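Local coordinates for protein thioesterase (Pseudomonas aeruginosa, PDB 2O5U) that probably hydrolyses fatty acyl-CoA thioesters, as a hotdog-fold member of the 4-hydroxybenzoyl-CoA thioesterase family, at residues A[8-13]-A[82-87]. Sequence-based numbering, arbitrary orientation.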
loop_
_atom_site.group_PDB
_atom_site.type_symbol
_atom_site.label_atom_id
_atom_site.label_comp_id
_atom_site.label_asym_id
_atom_site.label_seq_id
_atom_site.Cartn_x
_atom_site.Cartn_y
_atom_site.Cartn_z
ATOM N N PRO A 8 0.032 25.505 -9.076
ATOM C CA PRO A 8 1.106 26.137 -8.329
ATOM C C PRO A 8 2.460 25.852 -8.967
ATOM O O PRO A 8 2.635 24.847 -9.701
ATOM C CB PRO A 8 1.033 25.454 -6.962
ATOM C CG PRO A 8 -0.194 24.643 -6.995
ATOM C CD PRO A 8 -0.522 24.354 -8.354
ATOM N N LEU A 9 3.392 26.751 -8.710
ATOM C CA LEU A 9 4.755 26.677 -9.226
ATOM C C LEU A 9 5.756 26.366 -8.091
ATOM O O LEU A 9 5.492 26.665 -6.927
ATOM C CB LEU A 9 5.133 28.020 -9.873
ATOM C CG LEU A 9 4.175 28.583 -10.937
ATOM C CD1 LEU A 9 4.355 30.074 -11.077
ATOM C CD2 LEU A 9 4.390 27.872 -12.220
ATOM N N ARG A 10 6.901 25.796 -8.473
ATOM C CA ARG A 10 7.977 25.387 -7.559
ATOM C C ARG A 10 8.377 26.454 -6.563
ATOM O O ARG A 10 8.636 26.143 -5.399
ATOM C CB ARG A 10 9.233 25.118 -8.367
ATOM C CG ARG A 10 9.421 23.782 -8.885
ATOM C CD ARG A 10 10.820 23.775 -9.419
ATOM N NE ARG A 10 11.716 23.324 -8.364
ATOM C CZ ARG A 10 11.913 22.041 -8.087
ATOM N NH1 ARG A 10 11.282 21.114 -8.811
ATOM N NH2 ARG A 10 12.753 21.697 -7.116
ATOM N N GLU A 11 8.453 27.702 -7.030
ATOM C CA GLU A 11 8.956 28.807 -6.191
ATOM C C GLU A 11 7.995 29.170 -5.070
ATOM O O GLU A 11 8.392 29.801 -4.132
ATOM C CB GLU A 11 9.367 30.041 -7.015
ATOM C CG GLU A 11 8.346 30.499 -7.986
ATOM C CD GLU A 11 8.588 30.028 -9.437
ATOM O OE1 GLU A 11 9.018 28.897 -9.713
ATOM O OE2 GLU A 11 8.317 30.848 -10.336
ATOM N N GLN A 12 6.748 28.704 -5.145
ATOM C CA GLN A 12 5.782 28.883 -4.046
ATOM C C GLN A 12 6.038 27.958 -2.801
ATOM O O GLN A 12 5.364 28.111 -1.773
ATOM C CB GLN A 12 4.331 28.660 -4.557
ATOM C CG GLN A 12 3.809 29.625 -5.630
ATOM C CD GLN A 12 2.475 29.142 -6.265
ATOM O OE1 GLN A 12 2.328 29.091 -7.494
ATOM N NE2 GLN A 12 1.504 28.801 -5.423
ATOM N N TYR A 13 6.992 27.029 -2.888
ATOM C CA TYR A 13 7.310 26.031 -1.826
ATOM C C TYR A 13 8.715 26.264 -1.311
ATOM O O TYR A 13 9.577 26.721 -2.074
ATOM C CB TYR A 13 7.157 24.593 -2.374
ATOM C CG TYR A 13 5.704 24.397 -2.802
ATOM C CD1 TYR A 13 5.288 24.738 -4.077
ATOM C CD2 TYR A 13 4.744 23.998 -1.884
ATOM C CE1 TYR A 13 3.929 24.624 -4.449
ATOM C CE2 TYR A 13 3.383 23.890 -2.219
ATOM C CZ TYR A 13 2.983 24.219 -3.493
ATOM O OH TYR A 13 1.656 24.098 -3.813
ATOM N N ARG A 82 11.259 9.927 -11.437
ATOM C CA ARG A 82 11.726 10.500 -10.178
ATOM C C ARG A 82 10.909 11.774 -9.868
ATOM O O ARG A 82 10.755 12.645 -10.707
ATOM C CB ARG A 82 13.247 10.797 -10.239
ATOM C CG ARG A 82 14.134 9.608 -10.708
ATOM C CD ARG A 82 15.555 10.102 -10.980
ATOM N NE ARG A 82 16.375 9.066 -11.614
ATOM N N ILE A 83 10.393 11.849 -8.654
ATOM C CA ILE A 83 9.512 12.920 -8.256
ATOM C C ILE A 83 10.148 13.666 -7.078
ATOM O O ILE A 83 11.131 13.197 -6.494
ATOM C CB ILE A 83 8.040 12.422 -7.965
ATOM C CG1 ILE A 83 7.932 11.514 -6.709
ATOM C CG2 ILE A 83 7.398 11.707 -9.239
ATOM C CD1 ILE A 83 7.607 12.303 -5.371
ATOM N N GLU A 84 9.596 14.817 -6.768
ATOM C CA GLU A 84 9.992 15.531 -5.581
ATOM C C GLU A 84 8.817 16.315 -5.060
ATOM O O GLU A 84 7.989 16.805 -5.846
ATOM C CB GLU A 84 11.243 16.400 -5.831
ATOM C CG GLU A 84 11.006 17.765 -6.302
ATOM C CD GLU A 84 12.308 18.492 -6.609
ATOM O OE1 GLU A 84 13.155 18.651 -5.691
ATOM O OE2 GLU A 84 12.468 18.917 -7.773
ATOM N N MET A 85 8.756 16.432 -3.731
ATOM C CA MET A 85 7.662 17.104 -3.057
ATOM C C MET A 85 8.159 18.421 -2.580
ATOM O O MET A 85 9.218 18.448 -1.939
ATOM C CB MET A 85 7.206 16.312 -1.825
ATOM C CG MET A 85 6.710 14.894 -2.116
ATOM S SD MET A 85 5.385 14.846 -3.351
ATOM C CE MET A 85 4.084 15.772 -2.575
ATOM N N GLY A 86 7.435 19.491 -2.938
ATOM C CA GLY A 86 7.581 20.820 -2.300
ATOM C C GLY A 86 6.670 20.958 -1.097
ATOM O O GLY A 86 5.514 20.484 -1.082
ATOM N N LEU A 87 7.212 21.574 -0.069
ATOM C CA LEU A 87 6.533 21.765 1.180
ATOM C C LEU A 87 6.637 23.215 1.651
ATOM O O LEU A 87 7.717 23.831 1.549
ATOM C CB LEU A 87 7.168 20.831 2.205
ATOM C CG LEU A 87 6.702 20.920 3.670
ATOM C CD1 LEU A 87 5.176 20.716 3.840
ATOM C CD2 LEU A 87 7.489 19.913 4.515
#
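R10 presents the end of its guanidinium to a single carboxylate oxygen of E84: NH1 lies 2.7 Å and NH2 2.9 Å from OE2. Both nitrogens donate to that one atom, so this is a forked salt bridge and not the side-by-side pairing of two nitrogens with two oxygens. The N-H...O angles, 146° and 137°, are accordingly bent. OE2 lies close to the guanidinium plane, whereas both donors meet it from one face of the carboxylate, well above its plane; the two flat groups are turned 60° apart. The R10 chain, bent at chi3, crosses that of E84 at about a right angle, and E84 is extended beyond CG.

The second point of contact is van der Waals packing of a ring and its CB on a peptide. Y13 lies obliquely against the backbone at G86, with CD2 3.7 Å from G86 C and CB 3.8 Å from L87 N. Here the two backbones come nearest, the CA atoms of Y13 and G86 being 5.2 Å apart; G86 has no side chain, and Y13 CB and its ring lie directly against the backbone there.

A short 3-10 turn spaces R10 and Y13, closed by Y13 N to R10 O at 3.1 Å. It is fastened at its start by L9 N, which donates to Q12 OE1 from above the carbonyl plane. Further out, F16 and F104 form cation-pi contacts with R10, and the carbonyl of Q108 accepts from NH1, giving this partly exposed charge several partners. Y13 also touches A102 on the neighbouring strand 96-105. The contact thus joins the N-terminal loop to strand 83-92, on the side of the sheet away from helix 34-53, which M85 and L87 touch: the hotdog fold, in which the antiparallel sheet wraps around that long helix.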